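Long-range contacts in nucleoside diphosphate kinase family protein (Babesia bovis, PDB 3JS9), which probably catalyses the magnesium-dependent transfer of phosphate from nucleoside triphosphates to nucleoside diphosphates, passing through a phosphohistidine intermediate, as in its enzyme family: residues A[17-22]-A[117-122]; A[44-49]-A[76-81]; A[23-28]-A[111-116]; A[53-58]-A[135-140]. All coordinates share one frame; numbering follows the deposited sequence.

Interaction 1: residues A[17-22]-A[117-122]; sequences KPDGVQ and KNFNIV. With SO4 (sulfate ion), chain G.
The ring of F119 is met obliquely by D19, whose CB lies 3.9 Å from F119 CD1, while CB of N118 covers one face near the rim. The carboxylate of D19 turns the syn side of OD2 to the backbone N-H of I121, and the donor stands 20° out of the carboxylate plane; I121 N to D19 OD2 measures 2.7 Å. D19 reaches this amide because CG sits between the backbone N and the carbonyl carbon, at a chi1 of 52°. The third flat group, the amide of N120, takes K17 NZ in its own plane on a lone pair of OD1, at 2.6 Å. All this happens where the chain leading from helix 109-113 enters strand 122-124, an edge strand, within this chain, of the family's ferredoxin-like sheet, just ahead of H123, the predicted phosphohistidine. K17 and N120 are themselves predicted ATP-binding residues. A second tie is made by the backbone, K17 N to I121 O at 2.9 Å, so K17 is held at both ends. Beyond CG its chain runs extended, with CE 3.7 Å from V122 O. Its NZ also bonds O4 of a sulfate ion that H123 holds too, although 2.5 Å from K17 NZ to O4 is too short to take literally. G20 lets I121 O approach closely, 3.7 Å from its CA.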
# COMPACT_ATOMS: atom_id res chain seq x y z
N LYS A 17 -18.54 3.18 -10.92
CA LYS A 17 -19.88 3.73 -10.87
C LYS A 17 -19.89 4.88 -9.88
O LYS A 17 -18.90 5.11 -9.17
CB LYS A 17 -20.86 2.66 -10.43
CG LYS A 17 -21.01 1.46 -11.35
CD LYS A 17 -21.96 0.53 -10.63
CE LYS A 17 -22.02 -0.84 -11.22
NZ LYS A 17 -23.00 -1.57 -10.34
N PRO A 18 -21.03 5.61 -9.79
CA PRO A 18 -21.02 6.81 -8.94
C PRO A 18 -20.58 6.58 -7.49
O PRO A 18 -19.94 7.48 -6.92
CB PRO A 18 -22.47 7.31 -9.00
CG PRO A 18 -22.91 6.91 -10.39
CD PRO A 18 -22.25 5.56 -10.64
N ASP A 19 -20.93 5.44 -6.89
CA ASP A 19 -20.55 5.17 -5.51
C ASP A 19 -19.03 5.00 -5.44
O ASP A 19 -18.38 5.52 -4.52
CB ASP A 19 -21.34 3.98 -4.92
CG ASP A 19 -21.27 2.72 -5.80
OD1 ASP A 19 -21.49 2.83 -7.02
OD2 ASP A 19 -20.97 1.63 -5.28
N GLY A 20 -18.44 4.30 -6.42
CA GLY A 20 -16.97 4.24 -6.55
C GLY A 20 -16.34 5.64 -6.55
O GLY A 20 -15.35 5.90 -5.83
N VAL A 21 -16.93 6.55 -7.32
CA VAL A 21 -16.33 7.86 -7.50
C VAL A 21 -16.44 8.69 -6.24
O VAL A 21 -15.45 9.32 -5.83
CB VAL A 21 -16.92 8.62 -8.70
CG1 VAL A 21 -16.43 10.08 -8.72
CG2 VAL A 21 -16.61 7.88 -10.04
N GLN A 22 -17.61 8.67 -5.62
CA GLN A 22 -17.86 9.42 -4.37
C GLN A 22 -16.96 8.92 -3.25
O GLN A 22 -16.59 9.67 -2.35
CB GLN A 22 -19.34 9.31 -3.92
CG GLN A 22 -20.31 9.93 -4.88
CD GLN A 22 -20.52 11.43 -4.65
OE1 GLN A 22 -20.02 12.02 -3.67
NE2 GLN A 22 -21.26 12.05 -5.55
N LYS A 117 -25.26 -4.98 -2.75
CA LYS A 117 -25.19 -4.98 -4.23
C LYS A 117 -25.61 -3.68 -4.92
O LYS A 117 -25.07 -3.34 -5.97
CB LYS A 117 -25.81 -6.23 -4.88
CG LYS A 117 -27.27 -6.41 -4.71
CD LYS A 117 -27.67 -7.77 -5.31
CE LYS A 117 -27.47 -7.82 -6.85
NZ LYS A 117 -28.65 -7.31 -7.66
N ASN A 118 -26.53 -2.92 -4.32
CA ASN A 118 -26.92 -1.64 -4.91
C ASN A 118 -25.74 -0.69 -5.06
O ASN A 118 -25.81 0.27 -5.87
CB ASN A 118 -27.99 -0.96 -4.05
CG ASN A 118 -29.40 -1.33 -4.46
OD1 ASN A 118 -29.62 -2.21 -5.31
ND2 ASN A 118 -30.38 -0.63 -3.86
N PHE A 119 -24.69 -0.92 -4.26
CA PHE A 119 -23.54 -0.03 -4.18
C PHE A 119 -22.25 -0.83 -4.30
O PHE A 119 -21.41 -0.84 -3.41
CB PHE A 119 -23.57 0.79 -2.88
CG PHE A 119 -24.72 1.74 -2.80
CD1 PHE A 119 -24.85 2.79 -3.70
CD2 PHE A 119 -25.71 1.59 -1.81
CE1 PHE A 119 -25.93 3.71 -3.62
CE2 PHE A 119 -26.79 2.49 -1.71
CZ PHE A 119 -26.90 3.55 -2.61
N ASN A 120 -22.11 -1.49 -5.44
CA ASN A 120 -21.02 -2.42 -5.61
C ASN A 120 -19.89 -1.88 -6.47
O ASN A 120 -19.16 -2.64 -7.15
CB ASN A 120 -21.55 -3.77 -6.08
CG ASN A 120 -22.18 -3.72 -7.46
OD1 ASN A 120 -22.43 -2.64 -8.03
ND2 ASN A 120 -22.45 -4.91 -8.00
N ILE A 121 -19.74 -0.55 -6.39
CA ILE A 121 -18.52 0.17 -6.75
C ILE A 121 -18.22 0.27 -8.25
O ILE A 121 -17.86 1.35 -8.75
CB ILE A 121 -17.22 -0.45 -6.11
CG1 ILE A 121 -17.39 -0.83 -4.62
CG2 ILE A 121 -15.99 0.45 -6.40
CD1 ILE A 121 -17.78 0.25 -3.79
N VAL A 122 -18.33 -0.86 -8.96
CA VAL A 122 -17.68 -0.96 -10.25
C VAL A 122 -18.42 -1.96 -11.13
O VAL A 122 -18.98 -2.94 -10.62
CB VAL A 122 -16.20 -1.41 -10.07
CG1 VAL A 122 -16.14 -2.86 -9.56
CG2 VAL A 122 -15.43 -1.30 -11.39
S SO4 G . -23.61 -3.79 -13.15
O1 SO4 G . -22.54 -4.76 -13.39
O2 SO4 G . -24.87 -4.41 -13.51
O3 SO4 G . -23.54 -2.52 -13.89
O4 SO4 G . -23.55 -3.53 -11.74
O HOH W 1 -23.40 0.65 -7.86

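Interaction 2: residues A[44-49]-A[76-81]; sequences KFEHPT and GPVFCM. With SO4 (sulfate ion), chain D.
K44 and C80 face each other as a hydrogen-bonded antiparallel pair, as do E46 and V78, and between them F45 and F79 form the non-hydrogen-bonded pair. Four backbone bonds join the two strands: K44 N to C80 O and C80 N to K44 O are both 2.9 Å, and the E46 pair adds V78 N to E46 O at 2.9 Å with the slightly longer E46 N to V78 O at 3.1 Å.

Apolar contacts fall on both faces of the sheet. On the face of F45 and F79, the phenyl of F45 swings along the neighbouring strand, its chi1 of -168° setting CG anti to the backbone N, until CZ rests 3.7 Å from CB of P77, which follows a cis peptide bond. CD2 of F79 meets the same side chain obliquely, 4.2 Å from F45 CB. On the other face V78 and P48 cross, CG2 of V78 lying 3.8 Å from CG of P48, and the CG of E46 runs alongside that valine branch.

Among the polar ends, K44 NZ is bound mainly by Q143 and the carbonyl of W138, its salt bridge to E46 being long, and NE2 of H47 gives a hydrogen bond to a sulfate that H75 also binds.

Strand 39-46 is an outermost strand of the ferredoxin-like sheet within the chain, and backbone bonds from F45 to the third subunit carry the sheet on across the subunit interface, as in the dimers of nucleoside diphosphate kinases.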
# COMPACT_ATOMS: atom_id res chain seq x y z
N LYS A 44 -11.96 7.49 -19.67
CA LYS A 44 -12.43 8.88 -19.52
C LYS A 44 -13.38 9.04 -18.33
O LYS A 44 -14.17 8.16 -18.04
CB LYS A 44 -13.17 9.36 -20.79
CG LYS A 44 -14.34 8.46 -21.18
CD LYS A 44 -15.05 8.97 -22.39
CE LYS A 44 -16.11 7.99 -22.86
NZ LYS A 44 -16.52 8.30 -24.29
N PHE A 45 -13.30 10.19 -17.66
CA PHE A 45 -14.24 10.58 -16.62
C PHE A 45 -15.44 11.22 -17.37
O PHE A 45 -15.23 12.00 -18.29
CB PHE A 45 -13.56 11.64 -15.74
CG PHE A 45 -14.27 11.96 -14.45
CD1 PHE A 45 -14.82 10.94 -13.64
CD2 PHE A 45 -14.36 13.28 -14.02
CE1 PHE A 45 -15.43 11.23 -12.45
CE2 PHE A 45 -15.00 13.60 -12.80
CZ PHE A 45 -15.53 12.57 -12.01
N GLU A 46 -16.67 10.90 -17.00
CA GLU A 46 -17.83 11.52 -17.65
C GLU A 46 -19.12 11.53 -16.83
O GLU A 46 -19.29 10.78 -15.84
CB GLU A 46 -18.10 10.90 -19.01
CG GLU A 46 -19.01 9.71 -18.99
CD GLU A 46 -19.28 9.19 -20.38
OE1 GLU A 46 -18.66 9.70 -21.35
OE2 GLU A 46 -20.11 8.27 -20.51
N HIS A 47 -20.02 12.43 -17.26
CA HIS A 47 -21.42 12.43 -16.87
C HIS A 47 -22.18 11.77 -18.03
O HIS A 47 -22.38 12.39 -19.05
CB HIS A 47 -21.87 13.87 -16.68
CG HIS A 47 -23.27 14.02 -16.18
ND1 HIS A 47 -23.60 14.85 -15.13
CD2 HIS A 47 -24.44 13.46 -16.60
CE1 HIS A 47 -24.90 14.78 -14.91
NE2 HIS A 47 -25.43 13.94 -15.78
N PRO A 48 -22.61 10.53 -17.88
CA PRO A 48 -23.27 9.81 -18.97
C PRO A 48 -24.65 10.42 -19.34
O PRO A 48 -25.27 11.11 -18.52
CB PRO A 48 -23.51 8.41 -18.40
CG PRO A 48 -22.97 8.43 -17.03
CD PRO A 48 -22.79 9.85 -16.59
N THR A 49 -25.10 10.15 -20.57
CA THR A 49 -26.43 10.57 -21.02
C THR A 49 -27.42 9.47 -20.71
O THR A 49 -27.05 8.28 -20.71
CB THR A 49 -26.50 10.84 -22.55
OG1 THR A 49 -26.20 9.62 -23.27
CG2 THR A 49 -25.55 11.96 -22.95
N GLY A 76 -24.62 10.20 -12.54
CA GLY A 76 -23.17 10.11 -12.56
C GLY A 76 -22.52 10.67 -11.32
O GLY A 76 -23.16 10.79 -10.24
N PRO A 77 -21.23 10.99 -11.42
CA PRO A 77 -20.33 10.76 -12.54
C PRO A 77 -19.85 9.30 -12.57
O PRO A 77 -20.05 8.57 -11.59
CB PRO A 77 -19.16 11.67 -12.22
CG PRO A 77 -19.17 11.77 -10.76
CD PRO A 77 -20.56 11.68 -10.31
N VAL A 78 -19.25 8.87 -13.68
CA VAL A 78 -18.68 7.53 -13.77
C VAL A 78 -17.29 7.60 -14.36
O VAL A 78 -16.96 8.59 -15.00
CB VAL A 78 -19.59 6.54 -14.61
CG1 VAL A 78 -20.99 6.48 -14.02
CG2 VAL A 78 -19.62 6.93 -16.11
N PHE A 79 -16.48 6.57 -14.15
CA PHE A 79 -15.18 6.52 -14.81
C PHE A 79 -15.10 5.30 -15.69
O PHE A 79 -15.22 4.18 -15.20
CB PHE A 79 -14.04 6.60 -13.80
CG PHE A 79 -12.67 6.65 -14.42
CD1 PHE A 79 -11.97 5.49 -14.68
CD2 PHE A 79 -12.06 7.87 -14.70
CE1 PHE A 79 -10.70 5.55 -15.24
CE2 PHE A 79 -10.79 7.93 -15.27
CZ PHE A 79 -10.11 6.79 -15.55
N CYS A 80 -14.90 5.52 -17.00
CA CYS A 80 -14.99 4.49 -18.04
C CYS A 80 -13.63 4.04 -18.47
O CYS A 80 -12.75 4.88 -18.66
CB CYS A 80 -15.69 5.04 -19.28
SG CYS A 80 -17.25 5.93 -19.01
N MET A 81 -13.46 2.73 -18.69
CA MET A 81 -12.20 2.14 -19.15
C MET A 81 -12.46 0.98 -20.08
O MET A 81 -13.50 0.33 -19.97
CB MET A 81 -11.36 1.59 -17.98
CG MET A 81 -10.88 2.68 -17.01
SD MET A 81 -10.37 1.90 -15.47
CE MET A 81 -11.94 1.76 -14.56
S SO4 D . -28.77 14.71 -14.02
O1 SO4 D . -29.32 13.57 -13.28
O2 SO4 D . -28.13 14.17 -15.22
O3 SO4 D . -29.83 15.64 -14.36
O4 SO4 D . -27.82 15.46 -13.19

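Interaction 3: residues A[23-28]-A[111-116]; sequences RGLIGE and GDFGVV. With SO4 (sulfate ion), chain F.
The carbonyl oxygen of F113 is gripped by two nitrogens of one guanidinium: R23 gives it NH1 at 2.8 Å and NH2 at 2.7 Å. The approach is end-on, and the oxygen lies close to the guanidinium plane, so both N-H groups converge on a single acceptor and neither bond is straight. Of the two, NH2 arrives in the carbonyl plane while NH1 is tilted from it. As F113 is the last residue of helix 109-113, the positive group would suit the negative end of that short helix. A bend at chi3 (70°) swings the guanidinium round to this carbonyl, and its other edge serves a sulfate, R23 NE lying 2.8 Å from O1 and NH2 bonding the same oxygen. NH2 therefore bridges protein and anion.

The rest of the contact is hydrophobic and centres on the F113 ring. CD2 of L25 stands over the middle of one face in a CH-pi contact, 3.7 Å from the centroid and 6° off the normal; CB of D112 covers the opposite face. From a third direction comes E28, bent at chi2, with CG 3.7 Å from CZ of F113. Its carboxylate is turned to other partners, R32 of the same chain and K31 of the third subunit.

M35 of the second subunit packs on R23 and F113, and K36 NZ of that subunit donates to the carbonyls of G111 and G114. G24 ends helix 18-22 in a Schellman motif and L25 stands at the N-cap position of helix 26-36, so the turn between those helices presents R23 and L25 to helix 109-113.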
# COMPACT_ATOMS: atom_id res chain seq x y z
N ARG A 23 -16.60 7.65 -3.31
CA ARG A 23 -15.81 7.11 -2.24
C ARG A 23 -14.31 7.26 -2.45
O ARG A 23 -13.51 6.77 -1.62
CB ARG A 23 -16.22 5.66 -1.96
CG ARG A 23 -17.56 5.56 -1.21
CD ARG A 23 -18.05 4.11 -1.05
NE ARG A 23 -17.22 3.36 -0.10
CZ ARG A 23 -17.22 2.03 0.00
NH1 ARG A 23 -18.00 1.27 -0.76
NH2 ARG A 23 -16.46 1.46 0.92
N GLY A 24 -13.92 7.92 -3.54
CA GLY A 24 -12.51 8.07 -3.89
C GLY A 24 -11.78 6.78 -4.32
O GLY A 24 -10.60 6.61 -4.03
N LEU A 25 -12.45 5.90 -5.06
CA LEU A 25 -11.81 4.61 -5.49
C LEU A 25 -11.37 4.50 -6.96
O LEU A 25 -10.97 3.41 -7.41
CB LEU A 25 -12.69 3.41 -5.12
CG LEU A 25 -12.86 3.25 -3.59
CD1 LEU A 25 -14.20 2.62 -3.20
CD2 LEU A 25 -11.66 2.49 -2.97
N ILE A 26 -11.44 5.60 -7.71
CA ILE A 26 -11.10 5.51 -9.13
C ILE A 26 -9.68 5.02 -9.28
O ILE A 26 -9.42 4.06 -10.05
CB ILE A 26 -11.24 6.85 -9.90
CG1 ILE A 26 -12.70 7.32 -9.91
CG2 ILE A 26 -10.66 6.70 -11.34
CD1 ILE A 26 -12.89 8.81 -10.29
N GLY A 27 -8.76 5.68 -8.55
CA GLY A 27 -7.31 5.39 -8.69
C GLY A 27 -6.97 3.97 -8.28
O GLY A 27 -6.23 3.27 -8.98
N GLU A 28 -7.52 3.54 -7.15
CA GLU A 28 -7.35 2.19 -6.65
C GLU A 28 -7.78 1.14 -7.67
O GLU A 28 -7.09 0.15 -7.87
CB GLU A 28 -8.18 2.05 -5.37
CG GLU A 28 -8.17 0.69 -4.70
CD GLU A 28 -6.79 0.24 -4.22
OE1 GLU A 28 -5.97 1.08 -3.85
OE2 GLU A 28 -6.51 -0.98 -4.23
N GLY A 111 -14.96 -7.34 -2.70
CA GLY A 111 -14.63 -8.00 -1.45
C GLY A 111 -13.99 -7.00 -0.48
O GLY A 111 -14.27 -7.01 0.71
N ASP A 112 -13.14 -6.12 -1.01
CA ASP A 112 -12.36 -5.24 -0.16
C ASP A 112 -13.10 -3.97 0.19
O ASP A 112 -12.79 -3.36 1.24
CB ASP A 112 -11.02 -4.91 -0.81
CG ASP A 112 -10.07 -6.12 -0.87
OD1 ASP A 112 -10.31 -7.14 -0.13
OD2 ASP A 112 -9.08 -6.04 -1.66
N PHE A 113 -14.07 -3.57 -0.64
CA PHE A 113 -14.66 -2.24 -0.47
C PHE A 113 -16.19 -2.13 -0.39
O PHE A 113 -16.71 -1.07 -0.04
CB PHE A 113 -14.19 -1.29 -1.57
CG PHE A 113 -12.70 -1.14 -1.65
CD1 PHE A 113 -11.99 -0.53 -0.61
CD2 PHE A 113 -12.02 -1.55 -2.80
CE1 PHE A 113 -10.60 -0.38 -0.68
CE2 PHE A 113 -10.62 -1.42 -2.89
CZ PHE A 113 -9.90 -0.83 -1.81
N GLY A 114 -16.92 -3.19 -0.74
CA GLY A 114 -18.35 -3.07 -0.90
C GLY A 114 -19.11 -3.76 0.21
O GLY A 114 -18.58 -4.64 0.91
N VAL A 115 -20.37 -3.36 0.38
CA VAL A 115 -21.22 -3.96 1.42
C VAL A 115 -22.52 -4.56 0.85
O VAL A 115 -22.86 -5.68 1.16
CB VAL A 115 -21.48 -2.91 2.51
CG1 VAL A 115 -22.37 -3.47 3.65
CG2 VAL A 115 -20.12 -2.36 2.99
N VAL A 116 -23.22 -3.81 -0.00
CA VAL A 116 -24.53 -4.22 -0.54
C VAL A 116 -24.47 -4.15 -2.06
O VAL A 116 -23.71 -3.34 -2.62
CB VAL A 116 -25.72 -3.33 0.00
CG1 VAL A 116 -25.82 -3.39 1.55
CG2 VAL A 116 -25.61 -1.86 -0.45
S SO4 F . -14.68 5.07 2.22
O1 SO4 F . -15.79 4.12 2.20
O2 SO4 F . -14.10 5.13 0.88
O3 SO4 F . -15.13 6.41 2.65
O4 SO4 F . -13.68 4.58 3.16

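Interaction 4: residues A[53-58]-A[135-140]; sequences VAQHYC and CALWFT. With SO4 (sulfate ion), chain G.
W138 drives the edge of its indole against the face of the H56 imidazole, in an offset edge-to-face pair that also brings two ring nitrogens together, W138 NE1 lying 3.1 Å from H56 ND1. The planes stand at 76° and the centroid of the five-membered indole ring is 4.9 Å from that of the imidazole. CZ2 of the indole lies over the histidine ring, 3.6 Å from H56 CG. What sends the imidazole across to W138 is a chi1 of 174°, which puts CG anti to the backbone N of its helix.

Around the pair, methyl groups do the packing. L137 lays CD2 against the backbone of H56, 3.7 Å from its N, and CD1 against CB of Q55, whose end leads elsewhere. V53 adds a looser contact, CG2 to W138 CH2 at 4.4 Å.

The contact joins the end of helix 50-56 to that of helix 128-138, beside the strands W138 also covers. H56 stacks edge-to-face on H123 as well, the predicted phosphohistidine. With W138 settled on its face, the H56 ring is likely fixed in orientation, making W138 a second-shell support for a residue beside the predicted active-site histidine.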
# COMPACT_ATOMS: atom_id res chain seq x y z
N VAL A 53 -27.06 5.17 -20.92
CA VAL A 53 -27.41 4.34 -19.78
C VAL A 53 -28.55 3.37 -20.10
O VAL A 53 -28.49 2.19 -19.73
CB VAL A 53 -27.73 5.17 -18.49
CG1 VAL A 53 -28.08 4.23 -17.35
CG2 VAL A 53 -26.55 6.05 -18.12
N ALA A 54 -29.57 3.85 -20.80
CA ALA A 54 -30.68 2.98 -21.16
C ALA A 54 -30.24 1.84 -22.08
O ALA A 54 -30.72 0.72 -21.92
CB ALA A 54 -31.83 3.76 -21.76
N GLN A 55 -29.31 2.10 -23.00
CA GLN A 55 -28.77 1.02 -23.84
C GLN A 55 -27.90 0.10 -23.03
O GLN A 55 -27.85 -1.10 -23.33
CB GLN A 55 -27.92 1.54 -25.01
CG GLN A 55 -28.65 1.84 -26.25
CD GLN A 55 -29.77 0.86 -26.53
OE1 GLN A 55 -30.95 1.17 -26.29
NE2 GLN A 55 -29.42 -0.34 -27.04
N HIS A 56 -27.19 0.65 -22.05
CA HIS A 56 -26.26 -0.16 -21.28
C HIS A 56 -27.05 -1.23 -20.53
O HIS A 56 -26.65 -2.39 -20.48
CB HIS A 56 -25.43 0.68 -20.32
CG HIS A 56 -24.56 -0.12 -19.40
ND1 HIS A 56 -23.44 -0.80 -19.82
CD2 HIS A 56 -24.65 -0.35 -18.06
CE1 HIS A 56 -22.88 -1.41 -18.79
NE2 HIS A 56 -23.59 -1.15 -17.72
N TYR A 57 -28.20 -0.82 -20.01
CA TYR A 57 -29.03 -1.71 -19.22
C TYR A 57 -30.22 -2.27 -20.02
O TYR A 57 -31.26 -2.57 -19.44
CB TYR A 57 -29.54 -0.95 -18.01
CG TYR A 57 -28.48 -0.69 -16.99
CD1 TYR A 57 -28.08 0.60 -16.69
CD2 TYR A 57 -27.89 -1.75 -16.29
CE1 TYR A 57 -27.13 0.82 -15.74
CE2 TYR A 57 -26.95 -1.53 -15.34
CZ TYR A 57 -26.57 -0.25 -15.07
OH TYR A 57 -25.60 -0.04 -14.12
N CYS A 58 -30.05 -2.40 -21.33
CA CYS A 58 -31.14 -2.83 -22.21
C CYS A 58 -31.79 -4.16 -21.79
O CYS A 58 -33.00 -4.32 -21.95
CB CYS A 58 -30.71 -2.84 -23.70
SG CYS A 58 -29.42 -4.04 -24.22
N CYS A 135 -18.07 -1.81 -25.09
CA CYS A 135 -16.87 -1.09 -25.58
C CYS A 135 -17.19 -0.08 -26.68
O CYS A 135 -16.69 1.07 -26.65
CB CYS A 135 -15.76 -2.05 -26.05
SG CYS A 135 -14.96 -2.95 -24.68
N ALA A 136 -18.03 -0.51 -27.63
CA ALA A 136 -18.50 0.37 -28.71
C ALA A 136 -19.51 1.40 -28.23
O ALA A 136 -19.56 2.52 -28.76
CB ALA A 136 -19.05 -0.43 -29.86
N LEU A 137 -20.33 1.03 -27.25
CA LEU A 137 -21.34 1.93 -26.70
C LEU A 137 -20.77 3.10 -25.87
O LEU A 137 -21.24 4.22 -25.98
CB LEU A 137 -22.34 1.14 -25.85
CG LEU A 137 -23.36 1.93 -25.02
CD1 LEU A 137 -24.34 2.68 -25.92
CD2 LEU A 137 -24.10 1.02 -24.08
N TRP A 138 -19.78 2.85 -25.02
CA TRP A 138 -19.29 3.89 -24.10
C TRP A 138 -18.15 4.77 -24.68
O TRP A 138 -17.90 5.90 -24.23
CB TRP A 138 -18.88 3.26 -22.77
CG TRP A 138 -20.05 2.75 -21.98
CD1 TRP A 138 -20.60 1.49 -22.02
CD2 TRP A 138 -20.83 3.50 -21.03
NE1 TRP A 138 -21.65 1.41 -21.13
CE2 TRP A 138 -21.81 2.62 -20.52
CE3 TRP A 138 -20.77 4.81 -20.54
CZ2 TRP A 138 -22.72 3.02 -19.54
CZ3 TRP A 138 -21.66 5.21 -19.56
CH2 TRP A 138 -22.64 4.32 -19.08
N PHE A 139 -17.49 4.25 -25.70
CA PHE A 139 -16.33 4.91 -26.29
C PHE A 139 -16.47 5.02 -27.80
O PHE A 139 -16.77 4.03 -28.47
CB PHE A 139 -15.07 4.10 -25.97
CG PHE A 139 -14.53 4.32 -24.58
CD1 PHE A 139 -14.71 3.36 -23.58
CD2 PHE A 139 -13.78 5.46 -24.27
CE1 PHE A 139 -14.19 3.57 -22.31
CE2 PHE A 139 -13.24 5.64 -23.00
CZ PHE A 139 -13.45 4.71 -22.03
N THR A 140 -16.23 6.20 -28.35
CA THR A 140 -16.20 6.32 -29.81
C THR A 140 -14.87 5.72 -30.23
O THR A 140 -13.93 5.71 -29.45
CB THR A 140 -16.30 7.81 -30.27
OG1 THR A 140 -15.12 8.52 -29.86
CG2 THR A 140 -17.47 8.50 -29.65
S SO4 G . -23.61 -3.79 -13.15
O1 SO4 G . -22.54 -4.76 -13.39
O2 SO4 G . -24.87 -4.41 -13.51
O3 SO4 G . -23.54 -2.52 -13.89
O4 SO4 G . -23.55 -3.53 -11.74

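In the fold
All four contacts are largely buried; interaction 4 has one exposed member, Q55. Interactions 1, 2 and 3 touch one another: P18 of interaction 1 packs on P77 and V78 of interaction 2, L25 N of interaction 3 probably bonds G20 O of interaction 1, and I26 meets the rings of F45 and F79. Interaction 4, across the chain's centre from interaction 3, touches interaction 2 through K44 and E46 on W138 and shares a sulfate with interaction 1. Backbone pairing dominates interaction 2; interaction 1 mixes backbone and side-chain bonds, interaction 3 joins a guanidinium to a carbonyl, and rings and methyls carry interaction 4. Other subunits touch the first three, none the fourth.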